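MAU2 chromatid cohesion factor homolog (Saccharomyces cerevisiae, PDB 4XDN) pairs with SCC2 to form the complex required for cohesin to associate with chromosomes, and so takes part in sister chromatid cohesion. Local coordinates at residues Q31-A36 and S85-E90; Q37-H42 and I67-L72; V416-A421 and S446-I451; G430-Y435 and Y457-A462. All coordinates share one frame; numbering follows the deposited sequence.

Contact 1 of 4, residues Q31-A36 and S85-E90; sequences QVYHLA and SKVTFE
The phenol of Tyr33, on helix 29-45, spans the gap to Glu90 on helix 81-98, joining two helices of the N-terminal end of a predominantly helical superhelix, of the TPR-like kind known for Scc4 proteins. The segment axes run 12.1 Å apart at 25°, and at this separation the helices meet through side chains alone, the long ones reaching farthest. The tight part is polar. Tyr33 OH donates to Glu90 OE2 at 2.5 Å, meeting the syn lone pair of that oxygen, which lies in the plane of the tyrosine ring, at its edge; ring and carboxylate planes are 77° apart. With CG anti to the backbone nitrogen (chi1 175°), the ring projects across the gap. The looser part is apolar: Tyr33 CD1 and Val87 CG2 are 4.4 Å apart. Another protein chain packs its backbone against the partly exposed Lys86 and an aromatic side chain edge-to-face against the Tyr33 ring. Glu90 is buried; OE1 forms a salt bridge with Arg40 and probably accepts from Gln37 NE2, and two cations, Arg40 and Lys86, would favour its ionised form. Lys86, bent at chi2 and chi4, brings NZ to 2.6 Å from Glu90 OE2, from above the carboxylate plane.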
loop_
_atom_site.group_PDB
_atom_site.type_symbol
_atom_site.label_atom_id
_atom_site.label_comp_id
_atom_site.label_asym_id
_atom_site.label_seq_id
_atom_site.Cartn_x
_atom_site.Cartn_y
_atom_site.Cartn_z
ATOM N N GLN A 31 22.176 32.040 -24.872
ATOM C CA GLN A 31 21.738 31.150 -25.941
ATOM C C GLN A 31 22.038 29.692 -25.600
ATOM O O GLN A 31 21.229 28.807 -25.874
ATOM C CB GLN A 31 22.402 31.543 -27.266
ATOM C CG GLN A 31 21.731 32.728 -27.953
ATOM C CD GLN A 31 22.580 33.354 -29.041
ATOM O OE1 GLN A 31 23.773 33.079 -29.150
ATOM N NE2 GLN A 31 21.966 34.207 -29.851
ATOM N N VAL A 32 23.194 29.449 -24.991
ATOM C CA VAL A 32 23.559 28.104 -24.560
ATOM C C VAL A 32 22.622 27.641 -23.454
ATOM O O VAL A 32 22.176 26.492 -23.441
ATOM C CB VAL A 32 25.015 28.046 -24.059
ATOM C CG1 VAL A 32 25.341 26.673 -23.475
ATOM C CG2 VAL A 32 25.974 28.378 -25.190
ATOM N N TYR A 33 22.331 28.550 -22.527
ATOM C CA TYR A 33 21.445 28.260 -21.409
ATOM C C TYR A 33 20.042 27.915 -21.892
ATOM O O TYR A 33 19.441 26.948 -21.428
ATOM C CB TYR A 33 21.397 29.453 -20.448
ATOM C CG TYR A 33 20.415 29.290 -19.312
ATOM C CD1 TYR A 33 20.585 28.292 -18.358
ATOM C CD2 TYR A 33 19.324 30.139 -19.184
ATOM C CE1 TYR A 33 19.689 28.139 -17.313
ATOM C CE2 TYR A 33 18.422 29.996 -18.142
ATOM C CZ TYR A 33 18.610 28.995 -17.210
ATOM O OH TYR A 33 17.717 28.851 -16.174
ATOM N N HIS A 34 19.526 28.705 -22.830
ATOM C CA HIS A 34 18.184 28.483 -23.359
ATOM C C HIS A 34 18.110 27.220 -24.211
ATOM O O HIS A 34 17.065 26.577 -24.274
ATOM C CB HIS A 34 17.720 29.694 -24.173
ATOM C CG HIS A 34 17.506 30.925 -23.352
ATOM N ND1 HIS A 34 17.403 30.891 -21.971
ATOM C CD2 HIS A 34 17.388 32.228 -23.696
ATOM C CE1 HIS A 34 17.232 32.113 -21.510
ATOM N NE2 HIS A 34 17.205 32.946 -22.541
ATOM N N LEU A 35 19.214 26.866 -24.862
ATOM C CA LEU A 35 19.271 25.626 -25.627
ATOM C C LEU A 35 19.186 24.421 -24.702
ATOM O O LEU A 35 18.477 23.455 -24.990
ATOM C CB LEU A 35 20.552 25.556 -26.462
ATOM C CG LEU A 35 20.544 26.325 -27.783
ATOM C CD1 LEU A 35 21.947 26.389 -28.360
ATOM C CD2 LEU A 35 19.586 25.685 -28.777
ATOM N N ALA A 36 19.920 24.481 -23.595
ATOM C CA ALA A 36 19.870 23.434 -22.582
ATOM C C ALA A 36 18.441 23.261 -22.082
ATOM O O ALA A 36 17.988 22.144 -21.841
ATOM C CB ALA A 36 20.800 23.763 -21.424
ATOM N N SER A 85 24.374 28.341 -9.165
ATOM C CA SER A 85 23.332 27.636 -8.424
ATOM C C SER A 85 22.216 27.148 -9.342
ATOM O O SER A 85 21.860 25.972 -9.329
ATOM C CB SER A 85 22.742 28.537 -7.338
ATOM O OG SER A 85 23.672 28.765 -6.297
ATOM N N LYS A 86 21.669 28.062 -10.135
ATOM C CA LYS A 86 20.540 27.751 -11.004
ATOM C C LYS A 86 20.909 26.685 -12.029
ATOM O O LYS A 86 20.192 25.695 -12.187
ATOM C CB LYS A 86 20.054 29.018 -11.711
ATOM C CG LYS A 86 18.741 28.862 -12.468
ATOM C CD LYS A 86 17.594 28.481 -11.537
ATOM C CE LYS A 86 16.237 28.638 -12.206
ATOM N NZ LYS A 86 15.978 27.593 -13.229
ATOM N N VAL A 87 22.031 26.890 -12.715
ATOM C CA VAL A 87 22.496 25.952 -13.731
ATOM C C VAL A 87 22.744 24.567 -13.139
ATOM O O VAL A 87 22.329 23.556 -13.709
ATOM C CB VAL A 87 23.794 26.453 -14.408
ATOM C CG1 VAL A 87 24.386 25.380 -15.326
ATOM C CG2 VAL A 87 23.525 27.730 -15.197
ATOM N N THR A 88 23.425 24.526 -11.999
ATOM C CA THR A 88 23.766 23.260 -11.364
ATOM C C THR A 88 22.510 22.502 -10.950
ATOM O O THR A 88 22.417 21.294 -11.156
ATOM C CB THR A 88 24.663 23.479 -10.132
ATOM O OG1 THR A 88 25.877 24.117 -10.541
ATOM C CG2 THR A 88 25.000 22.153 -9.454
ATOM N N PHE A 89 21.547 23.216 -10.374
ATOM C CA PHE A 89 20.300 22.603 -9.928
ATOM C C PHE A 89 19.512 22.008 -11.097
ATOM O O PHE A 89 19.045 20.872 -11.015
ATOM C CB PHE A 89 19.434 23.627 -9.183
ATOM C CG PHE A 89 19.976 24.030 -7.830
ATOM C CD1 PHE A 89 20.815 23.191 -7.109
ATOM C CD2 PHE A 89 19.632 25.253 -7.275
ATOM C CE1 PHE A 89 21.303 23.569 -5.869
ATOM C CE2 PHE A 89 20.118 25.633 -6.037
ATOM C CZ PHE A 89 20.953 24.789 -5.334
ATOM N N GLU A 90 19.368 22.767 -12.181
ATOM C CA GLU A 90 18.647 22.281 -13.354
ATOM C C GLU A 90 19.349 21.071 -13.953
ATOM O O GLU A 90 18.707 20.081 -14.311
ATOM C CB GLU A 90 18.517 23.379 -14.407
ATOM C CG GLU A 90 17.543 24.479 -14.042
ATOM C CD GLU A 90 17.443 25.537 -15.118
ATOM O OE1 GLU A 90 17.026 25.204 -16.246
ATOM O OE2 GLU A 90 17.789 26.704 -14.840
#

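Contact 2 of 4, residues Q37-H42 and I67-L72; sequences QEYRDH and IQMFQL
Two pairs carry this contact, Tyr39 with Met69 and Arg40 with Phe70, and both are loose van der Waals meetings. Met69 CG approaches the rim of the Tyr39 ring almost in plane, 4.2 Å from Tyr39 CE2. Beside it, Arg40 NH1 lies at the edge of the Phe70 ring, 4.2 Å from CZ, with guanidinium and ring planes 44° apart; this edge-on approach is not a cation-pi stack. Phe70 starts out alongside the other helix, and chi1 of -80° places its CG anti to the carbonyl carbon, carrying the far end of the ring toward Arg40.

The next shell fixes the guanidinium. Arg40 grips its sequence neighbour Asp41 side-on, with NE 2.9 Å and NH2 3.2 Å from the single oxygen OD1, both from the same face of the carboxylate. The bend at chi3 (60°) folds the arginine back over its own helix, so that Gln37 CA lies against one guanidinium face. NH1 forms a salt bridge with Glu90, leaving the cation shared between two acids. Tyr39 is held at its far end, where OH bonds to the backbone of another protein chain.

Helix 29-45 thus packs on helix 53-76 as antiparallel neighbours, as in a helical hairpin, with Met91 and Leu94 of helix 81-98 closing in on Phe70 and Arg40 respectively.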
loop_
_atom_site.group_PDB
_atom_site.type_symbol
_atom_site.label_atom_id
_atom_site.label_comp_id
_atom_site.label_asym_id
_atom_site.label_seq_id
_atom_site.Cartn_x
_atom_site.Cartn_y
_atom_site.Cartn_z
ATOM N N GLN A 37 17.738 24.378 -21.931
ATOM C CA GLN A 37 16.347 24.353 -21.499
ATOM C C GLN A 37 15.434 23.826 -22.602
ATOM O O GLN A 37 14.508 23.059 -22.329
ATOM C CB GLN A 37 15.895 25.749 -21.067
ATOM C CG GLN A 37 16.528 26.231 -19.767
ATOM C CD GLN A 37 15.926 27.532 -19.269
ATOM O OE1 GLN A 37 15.607 28.423 -20.055
ATOM N NE2 GLN A 37 15.766 27.645 -17.955
ATOM N N GLU A 38 15.693 24.231 -23.844
ATOM C CA GLU A 38 14.854 23.814 -24.965
ATOM C C GLU A 38 14.938 22.307 -25.175
ATOM O O GLU A 38 13.915 21.644 -25.345
ATOM C CB GLU A 38 15.249 24.544 -26.257
ATOM C CG GLU A 38 14.501 24.044 -27.491
ATOM C CD GLU A 38 14.700 24.917 -28.720
ATOM O OE1 GLU A 38 15.707 25.654 -28.785
ATOM O OE2 GLU A 38 13.842 24.862 -29.627
ATOM N N TYR A 39 16.155 21.770 -25.166
ATOM C CA TYR A 39 16.358 20.334 -25.334
ATOM C C TYR A 39 15.620 19.549 -24.248
ATOM O O TYR A 39 14.996 18.523 -24.524
ATOM C CB TYR A 39 17.851 19.992 -25.303
ATOM C CG TYR A 39 18.618 20.409 -26.540
ATOM C CD1 TYR A 39 18.146 20.110 -27.811
ATOM C CD2 TYR A 39 19.819 21.102 -26.434
ATOM C CE1 TYR A 39 18.844 20.488 -28.941
ATOM C CE2 TYR A 39 20.526 21.486 -27.560
ATOM C CZ TYR A 39 20.035 21.177 -28.809
ATOM O OH TYR A 39 20.737 21.556 -29.932
ATOM N N ARG A 40 15.699 20.042 -23.016
ATOM C CA ARG A 40 15.034 19.405 -21.885
ATOM C C ARG A 40 13.520 19.481 -22.032
ATOM O O ARG A 40 12.831 18.466 -21.968
ATOM C CB ARG A 40 15.466 20.065 -20.574
ATOM C CG ARG A 40 14.765 19.529 -19.318
ATOM C CD ARG A 40 14.906 20.503 -18.162
ATOM N NE ARG A 40 14.319 21.803 -18.482
ATOM C CZ ARG A 40 14.664 22.953 -17.909
ATOM N NH1 ARG A 40 15.604 22.986 -16.971
ATOM N NH2 ARG A 40 14.068 24.079 -18.279
ATOM N N ASP A 41 13.009 20.693 -22.223
ATOM C CA ASP A 41 11.569 20.921 -22.251
ATOM C C ASP A 41 10.911 20.238 -23.445
ATOM O O ASP A 41 9.722 19.918 -23.405
ATOM C CB ASP A 41 11.267 22.422 -22.273
ATOM C CG ASP A 41 11.740 23.132 -21.018
ATOM O OD1 ASP A 41 11.960 22.451 -19.993
ATOM O OD2 ASP A 41 11.890 24.372 -21.054
ATOM N N HIS A 42 11.684 20.011 -24.502
ATOM C CA HIS A 42 11.170 19.320 -25.675
ATOM C C HIS A 42 11.110 17.818 -25.427
ATOM O O HIS A 42 10.234 17.126 -25.949
ATOM C CB HIS A 42 12.028 19.615 -26.903
ATOM C CG HIS A 42 11.388 19.200 -28.187
ATOM N ND1 HIS A 42 10.348 19.901 -28.759
ATOM C CD2 HIS A 42 11.625 18.145 -29.002
ATOM C CE1 HIS A 42 9.979 19.302 -29.877
ATOM N NE2 HIS A 42 10.736 18.234 -30.047
ATOM N N ILE A 67 22.068 18.191 -20.805
ATOM C CA ILE A 67 23.061 18.053 -19.751
ATOM C C ILE A 67 24.420 18.569 -20.215
ATOM O O ILE A 67 25.101 19.281 -19.478
ATOM C CB ILE A 67 23.188 16.583 -19.298
ATOM C CG1 ILE A 67 21.898 16.141 -18.606
ATOM C CG2 ILE A 67 24.364 16.400 -18.340
ATOM C CD1 ILE A 67 21.758 14.639 -18.459
ATOM N N GLN A 68 24.808 18.212 -21.434
ATOM C CA GLN A 68 26.110 18.601 -21.958
ATOM C C GLN A 68 26.198 20.114 -22.136
ATOM O O GLN A 68 27.258 20.707 -21.938
ATOM C CB GLN A 68 26.387 17.895 -23.286
ATOM C CG GLN A 68 26.373 16.365 -23.187
ATOM C CD GLN A 68 27.716 15.705 -23.463
ATOM O OE1 GLN A 68 28.702 16.362 -23.796
ATOM N NE2 GLN A 68 27.753 14.385 -23.330
ATOM N N MET A 69 25.081 20.735 -22.500
ATOM C CA MET A 69 25.032 22.185 -22.649
ATOM C C MET A 69 25.152 22.864 -21.285
ATOM O O MET A 69 25.818 23.894 -21.151
ATOM C CB MET A 69 23.740 22.609 -23.352
ATOM C CG MET A 69 23.646 22.143 -24.811
ATOM S SD MET A 69 24.708 23.044 -25.949
ATOM C CE MET A 69 23.603 24.348 -26.474
ATOM N N PHE A 70 24.516 22.280 -20.271
ATOM C CA PHE A 70 24.662 22.766 -18.902
ATOM C C PHE A 70 26.111 22.644 -18.437
ATOM O O PHE A 70 26.665 23.574 -17.848
ATOM C CB PHE A 70 23.754 21.992 -17.941
ATOM C CG PHE A 70 22.317 22.445 -17.946
ATOM C CD1 PHE A 70 21.991 23.791 -17.872
ATOM C CD2 PHE A 70 21.290 21.514 -18.014
ATOM C CE1 PHE A 70 20.670 24.200 -17.870
ATOM C CE2 PHE A 70 19.965 21.917 -18.016
ATOM C CZ PHE A 70 19.654 23.261 -17.945
ATOM N N GLN A 71 26.713 21.486 -18.693
ATOM C CA GLN A 71 28.100 21.241 -18.316
ATOM C C GLN A 71 29.017 22.231 -19.017
ATOM O O GLN A 71 30.036 22.656 -18.469
ATOM C CB GLN A 71 28.503 19.806 -18.653
ATOM C CG GLN A 71 27.872 18.778 -17.738
ATOM C CD GLN A 71 28.214 17.348 -18.111
ATOM O OE1 GLN A 71 28.353 17.013 -19.287
ATOM N NE2 GLN A 71 28.350 16.494 -17.103
ATOM N N LEU A 72 28.634 22.595 -20.234
ATOM C CA LEU A 72 29.374 23.563 -21.024
ATOM C C LEU A 72 29.470 24.893 -20.282
ATOM O O LEU A 72 30.528 25.518 -20.247
ATOM C CB LEU A 72 28.694 23.753 -22.381
ATOM C CG LEU A 72 29.543 23.983 -23.630
ATOM C CD1 LEU A 72 30.642 22.940 -23.794
ATOM C CD2 LEU A 72 28.620 23.967 -24.835
#

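Contact 3 of 4, residues V416-A421 and S446-I451; sequences VRLLQA and SEVKMI. With SO4 (sulfate ion), chain C.
Across the two segments the closest pair of CA atoms is that of Leu418 and Val448, 7.6 Å apart, where helix 415-426 lies beside the first turn of helix 446-466. Leu418 carries the whole contact by dividing its branches: CD2 meets Val448 CG1 at 4.3 Å, and CD1 meets Ile451 CG2 at 4.1 Å. Its side chain crosses that of Ile451 at about a right angle. Chi1 of 172° directs the fork across the gap, onto two residues one helical turn apart. This is apolar helix-to-helix packing within the alpha-helical superhelix, with Leu438 of helix 432-440 and Trp392 of helix 369-398 also against Leu418. At the exposed N-terminal end of helix 415-426 sits a sulfate, probably from the crystallisation liquor. Arg417 N donates to its O4 at 3.0 Å and Val416 N to O1 at 3.3 Å, while Gly414 N binds it too. The arginine side chain wraps round the same ion, chi1 of 51° setting CG between backbone nitrogen and carbonyl carbon, and NE reaches O4 at 3.0 Å.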
loop_
_atom_site.group_PDB
_atom_site.type_symbol
_atom_site.label_atom_id
_atom_site.label_comp_id
_atom_site.label_asym_id
_atom_site.label_seq_id
_atom_site.Cartn_x
_atom_site.Cartn_y
_atom_site.Cartn_z
ATOM N N VAL A 416 0.057 -14.707 -4.581
ATOM C CA VAL A 416 -0.050 -15.823 -5.517
ATOM C C VAL A 416 0.031 -17.162 -4.796
ATOM O O VAL A 416 -0.800 -18.041 -5.017
ATOM C CB VAL A 416 1.053 -15.759 -6.596
ATOM C CG1 VAL A 416 1.087 -17.042 -7.431
ATOM C CG2 VAL A 416 0.838 -14.554 -7.492
ATOM N N ARG A 417 1.034 -17.317 -3.941
ATOM C CA ARG A 417 1.231 -18.581 -3.239
ATOM C C ARG A 417 0.249 -18.745 -2.077
ATOM O O ARG A 417 0.081 -19.848 -1.557
ATOM C CB ARG A 417 2.679 -18.710 -2.744
ATOM C CG ARG A 417 3.217 -17.533 -1.953
ATOM C CD ARG A 417 4.716 -17.350 -2.190
ATOM N NE ARG A 417 5.151 -15.978 -1.931
ATOM C CZ ARG A 417 6.239 -15.634 -1.244
ATOM N NH1 ARG A 417 7.044 -16.553 -0.725
ATOM N NH2 ARG A 417 6.525 -14.350 -1.075
ATOM N N LEU A 418 -0.409 -17.658 -1.682
ATOM C CA LEU A 418 -1.498 -17.751 -0.720
ATOM C C LEU A 418 -2.688 -18.428 -1.386
ATOM O O LEU A 418 -3.266 -19.370 -0.840
ATOM C CB LEU A 418 -1.899 -16.370 -0.190
ATOM C CG LEU A 418 -3.159 -16.343 0.687
ATOM C CD1 LEU A 418 -3.036 -17.305 1.864
ATOM C CD2 LEU A 418 -3.452 -14.937 1.186
ATOM N N LEU A 419 -3.047 -17.942 -2.570
ATOM C CA LEU A 419 -4.132 -18.534 -3.343
ATOM C C LEU A 419 -3.819 -19.981 -3.698
ATOM O O LEU A 419 -4.721 -20.815 -3.790
ATOM C CB LEU A 419 -4.389 -17.728 -4.618
ATOM C CG LEU A 419 -5.165 -16.422 -4.447
ATOM C CD1 LEU A 419 -5.155 -15.633 -5.748
ATOM C CD2 LEU A 419 -6.596 -16.693 -3.993
ATOM N N GLN A 420 -2.538 -20.274 -3.892
ATOM C CA GLN A 420 -2.108 -21.633 -4.192
ATOM C C GLN A 420 -2.215 -22.517 -2.952
ATOM O O GLN A 420 -2.594 -23.683 -3.042
ATOM C CB GLN A 420 -0.675 -21.634 -4.729
ATOM C CG GLN A 420 -0.090 -23.019 -4.963
ATOM C CD GLN A 420 -0.954 -23.880 -5.865
ATOM O OE1 GLN A 420 -1.638 -23.377 -6.758
ATOM N NE2 GLN A 420 -0.930 -25.188 -5.633
ATOM N N ALA A 421 -1.881 -21.955 -1.793
ATOM C CA ALA A 421 -1.961 -22.687 -0.536
ATOM C C ALA A 421 -3.410 -23.022 -0.205
ATOM O O ALA A 421 -3.718 -24.126 0.247
ATOM C CB ALA A 421 -1.335 -21.880 0.590
ATOM N N SER A 446 2.479 -8.944 7.322
ATOM C CA SER A 446 2.056 -9.677 8.506
ATOM C C SER A 446 0.642 -10.222 8.329
ATOM O O SER A 446 0.314 -11.288 8.842
ATOM C CB SER A 446 2.131 -8.780 9.744
ATOM O OG SER A 446 1.339 -7.619 9.582
ATOM N N GLU A 447 -0.187 -9.488 7.593
ATOM C CA GLU A 447 -1.565 -9.898 7.350
ATOM C C GLU A 447 -1.620 -11.245 6.632
ATOM O O GLU A 447 -2.395 -12.125 7.007
ATOM C CB GLU A 447 -2.296 -8.834 6.532
ATOM C CG GLU A 447 -3.762 -9.143 6.269
ATOM C CD GLU A 447 -4.459 -8.030 5.515
ATOM O OE1 GLU A 447 -3.850 -7.477 4.575
ATOM O OE2 GLU A 447 -5.614 -7.706 5.862
ATOM N N VAL A 448 -0.797 -11.398 5.600
ATOM C CA VAL A 448 -0.726 -12.646 4.852
ATOM C C VAL A 448 -0.143 -13.748 5.726
ATOM O O VAL A 448 -0.635 -14.879 5.724
ATOM C CB VAL A 448 0.122 -12.489 3.573
ATOM C CG1 VAL A 448 0.368 -13.840 2.899
ATOM C CG2 VAL A 448 -0.559 -11.527 2.609
ATOM N N LYS A 449 0.907 -13.412 6.470
ATOM C CA LYS A 449 1.518 -14.352 7.401
ATOM C C LYS A 449 0.487 -14.890 8.380
ATOM O O LYS A 449 0.479 -16.076 8.702
ATOM C CB LYS A 449 2.660 -13.688 8.175
ATOM C CG LYS A 449 3.927 -13.477 7.373
ATOM C CD LYS A 449 5.043 -12.947 8.257
ATOM C CE LYS A 449 6.363 -12.893 7.513
ATOM N NZ LYS A 449 7.492 -12.532 8.412
ATOM N N MET A 450 -0.388 -14.007 8.845
ATOM C CA MET A 450 -1.357 -14.369 9.866
ATOM C C MET A 450 -2.510 -15.192 9.299
ATOM O O MET A 450 -2.996 -16.113 9.955
ATOM C CB MET A 450 -1.889 -13.112 10.547
ATOM C CG MET A 450 -0.903 -12.509 11.548
ATOM S SD MET A 450 -1.654 -11.331 12.683
ATOM C CE MET A 450 -2.833 -12.401 13.517
ATOM N N ILE A 451 -2.948 -14.863 8.088
ATOM C CA ILE A 451 -3.933 -15.683 7.395
ATOM C C ILE A 451 -3.374 -17.092 7.238
ATOM O O ILE A 451 -4.079 -18.081 7.448
ATOM C CB ILE A 451 -4.300 -15.102 6.008
ATOM C CG1 ILE A 451 -5.085 -13.798 6.176
ATOM C CG2 ILE A 451 -5.129 -16.109 5.190
ATOM C CD1 ILE A 451 -5.313 -13.033 4.888
HETATM S S SO4 C . 3.846 -14.100 -4.751
HETATM O O1 SO4 C . 2.846 -13.229 -5.366
HETATM O O2 SO4 C . 4.679 -14.700 -5.789
HETATM O O3 SO4 C . 4.681 -13.316 -3.843
HETATM O O4 SO4 C . 3.175 -15.160 -4.010
#

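Contact 4 of 4, residues G430-Y435 and Y457-A462. With SO4 (sulfate ion), chain G.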
loop_
_atom_site.group_PDB
_atom_site.type_symbol
_atom_site.label_atom_id
_atom_site.label_comp_id
_atom_site.label_asym_id
_atom_site.label_seq_id
_atom_site.Cartn_x
_atom_site.Cartn_y
_atom_site.Cartn_z
ATOM N N GLY A 430 -4.323 -30.286 3.146
ATOM C CA GLY A 430 -3.865 -29.714 4.400
ATOM C C GLY A 430 -3.116 -28.411 4.203
ATOM O O GLY A 430 -3.443 -27.400 4.819
ATOM N N ALA A 431 -2.097 -28.451 3.352
ATOM C CA ALA A 431 -1.336 -27.264 2.977
ATOM C C ALA A 431 -0.588 -26.652 4.159
ATOM O O ALA A 431 -0.330 -25.448 4.178
ATOM C CB ALA A 431 -2.259 -26.223 2.344
ATOM N N VAL A 432 -0.236 -27.478 5.139
ATOM C CA VAL A 432 0.540 -27.010 6.283
ATOM C C VAL A 432 1.887 -26.466 5.811
ATOM O O VAL A 432 2.279 -25.362 6.182
ATOM C CB VAL A 432 0.760 -28.137 7.319
ATOM C CG1 VAL A 432 1.700 -27.691 8.436
ATOM C CG2 VAL A 432 -0.567 -28.583 7.904
ATOM N N GLU A 433 2.583 -27.240 4.984
ATOM C CA GLU A 433 3.904 -26.846 4.504
ATOM C C GLU A 433 3.836 -25.592 3.637
ATOM O O GLU A 433 4.761 -24.782 3.636
ATOM C CB GLU A 433 4.550 -27.990 3.717
ATOM C CG GLU A 433 5.964 -27.682 3.237
ATOM C CD GLU A 433 6.635 -28.872 2.575
ATOM O OE1 GLU A 433 5.970 -29.914 2.404
ATOM O OE2 GLU A 433 7.830 -28.763 2.228
ATOM N N GLU A 434 2.736 -25.429 2.907
ATOM C CA GLU A 434 2.571 -24.272 2.030
ATOM C C GLU A 434 2.360 -23.031 2.886
ATOM O O GLU A 434 3.005 -22.001 2.683
ATOM C CB GLU A 434 1.386 -24.439 1.064
ATOM C CG GLU A 434 1.008 -25.872 0.687
ATOM C CD GLU A 434 2.042 -26.565 -0.175
ATOM O OE1 GLU A 434 2.630 -25.902 -1.053
ATOM O OE2 GLU A 434 2.259 -27.779 0.023
ATOM N N TYR A 435 1.444 -23.141 3.845
ATOM C CA TYR A 435 1.147 -22.047 4.761
ATOM C C TYR A 435 2.359 -21.699 5.616
ATOM O O TYR A 435 2.649 -20.527 5.842
ATOM C CB TYR A 435 -0.034 -22.410 5.663
ATOM C CG TYR A 435 -1.388 -22.337 4.990
ATOM C CD1 TYR A 435 -1.731 -21.257 4.187
ATOM C CD2 TYR A 435 -2.326 -23.348 5.162
ATOM C CE1 TYR A 435 -2.967 -21.186 3.573
ATOM C CE2 TYR A 435 -3.563 -23.287 4.550
ATOM C CZ TYR A 435 -3.879 -22.204 3.758
ATOM O OH TYR A 435 -5.110 -22.133 3.146
ATOM N N TYR A 457 -3.360 -23.276 11.704
ATOM C CA TYR A 457 -3.840 -23.667 13.023
ATOM C C TYR A 457 -5.128 -24.475 12.903
ATOM O O TYR A 457 -5.306 -25.486 13.583
ATOM C CB TYR A 457 -4.071 -22.436 13.904
ATOM C CG TYR A 457 -4.614 -22.763 15.277
ATOM C CD1 TYR A 457 -5.984 -22.853 15.504
ATOM C CD2 TYR A 457 -3.758 -22.986 16.348
ATOM C CE1 TYR A 457 -6.483 -23.155 16.756
ATOM C CE2 TYR A 457 -4.247 -23.288 17.605
ATOM C CZ TYR A 457 -5.610 -23.371 17.804
ATOM O OH TYR A 457 -6.102 -23.674 19.054
ATOM N N THR A 458 -6.023 -24.014 12.034
ATOM C CA THR A 458 -7.305 -24.669 11.809
ATOM C C THR A 458 -7.105 -26.103 11.338
ATOM O O THR A 458 -7.754 -27.025 11.832
ATOM C CB THR A 458 -8.143 -23.898 10.770
ATOM O OG1 THR A 458 -8.391 -22.572 11.251
ATOM C CG2 THR A 458 -9.475 -24.589 10.504
ATOM N N VAL A 459 -6.200 -26.284 10.382
ATOM C CA VAL A 459 -5.883 -27.607 9.863
ATOM C C VAL A 459 -5.322 -28.500 10.963
ATOM O O VAL A 459 -5.778 -29.627 11.146
ATOM C CB VAL A 459 -4.875 -27.516 8.696
ATOM C CG1 VAL A 459 -4.329 -28.892 8.318
ATOM C CG2 VAL A 459 -5.532 -26.863 7.493
ATOM N N GLN A 460 -4.337 -27.993 11.696
ATOM C CA GLN A 460 -3.690 -28.773 12.746
ATOM C C GLN A 460 -4.673 -29.111 13.862
ATOM O O GLN A 460 -4.635 -30.208 14.415
ATOM C CB GLN A 460 -2.487 -28.016 13.318
ATOM C CG GLN A 460 -1.346 -27.789 12.327
ATOM C CD GLN A 460 -0.504 -29.030 12.091
ATOM O OE1 GLN A 460 -1.026 -30.139 11.962
ATOM N NE2 GLN A 460 0.810 -28.848 12.036
ATOM N N ALA A 461 -5.553 -28.168 14.185
ATOM C CA ALA A 461 -6.544 -28.377 15.235
ATOM C C ALA A 461 -7.575 -29.412 14.795
ATOM O O ALA A 461 -8.056 -30.208 15.602
ATOM C CB ALA A 461 -7.223 -27.069 15.593
ATOM N N ALA A 462 -7.911 -29.392 13.509
ATOM C CA ALA A 462 -8.820 -30.377 12.944
ATOM C C ALA A 462 -8.205 -31.767 13.026
ATOM O O ALA A 462 -8.901 -32.753 13.256
ATOM C CB ALA A 462 -9.155 -30.031 11.502
HETATM S S SO4 G . 0.865 -31.249 5.090
HETATM O O1 SO4 G . -0.217 -30.275 4.978
HETATM O O2 SO4 G . 2.048 -30.743 4.403
HETATM O O3 SO4 G . 1.176 -31.469 6.499
HETATM O O4 SO4 G . 0.450 -32.509 4.482
#
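Val432 and Val459 face each other across the gap between the start of helix 432-440 and helix 446-466, their methyls CG2 and CG1 meeting at 3.8 Å. The other methyl of Val432, CG1, touches Gln460 NE2 at 3.9 Å, and the side chains cross at about a right angle. Gln460 leaves its helix alongside the contact, and a bend at chi2 (-77°) swings its amide to Val432. Val459 turns CG2 against the carbonyl oxygen of Gly430, 3.4 Å away, on the turn leading into the helix. Gly430 has positive phi (78°), which favours glycine. Val424 and Gln425 of helix 415-426, in the same helical array, adjoin Ala431 and Val459. A sulfate, probably from the crystallisation liquor, accepts a bond from Val432 N to O1 at 2.8 Å and is also held by Arg463. Between the segments valine methyls make van der Waals touches, on each other and on two polar atoms, without a polar bond, whereas the helix start, its N-H groups pointing outward, is consistent with anion binding.

Overall arrangement
The four contacts form two pairs at distant places in the superhelix. Contacts 1 and 2 share helix 29-45 near the N-terminus and touch directly through the Glu90–Arg40 salt bridge, contact 2 being nested in the loop that contact 1 closes. Contacts 3 and 4 share helix 446-466, interleave along the chain and meet where Ala421 packs on Tyr435. Centres of contacts 1 and 4 are about 64 Å apart. All four are largely buried, but contacts 1 and 2, farther from the chain's centre, include a network of charges, whereas contacts 3 and 4 are mainly aliphatic, with sulfates at nearby helix starts. Another protein chain lies within reach of all four.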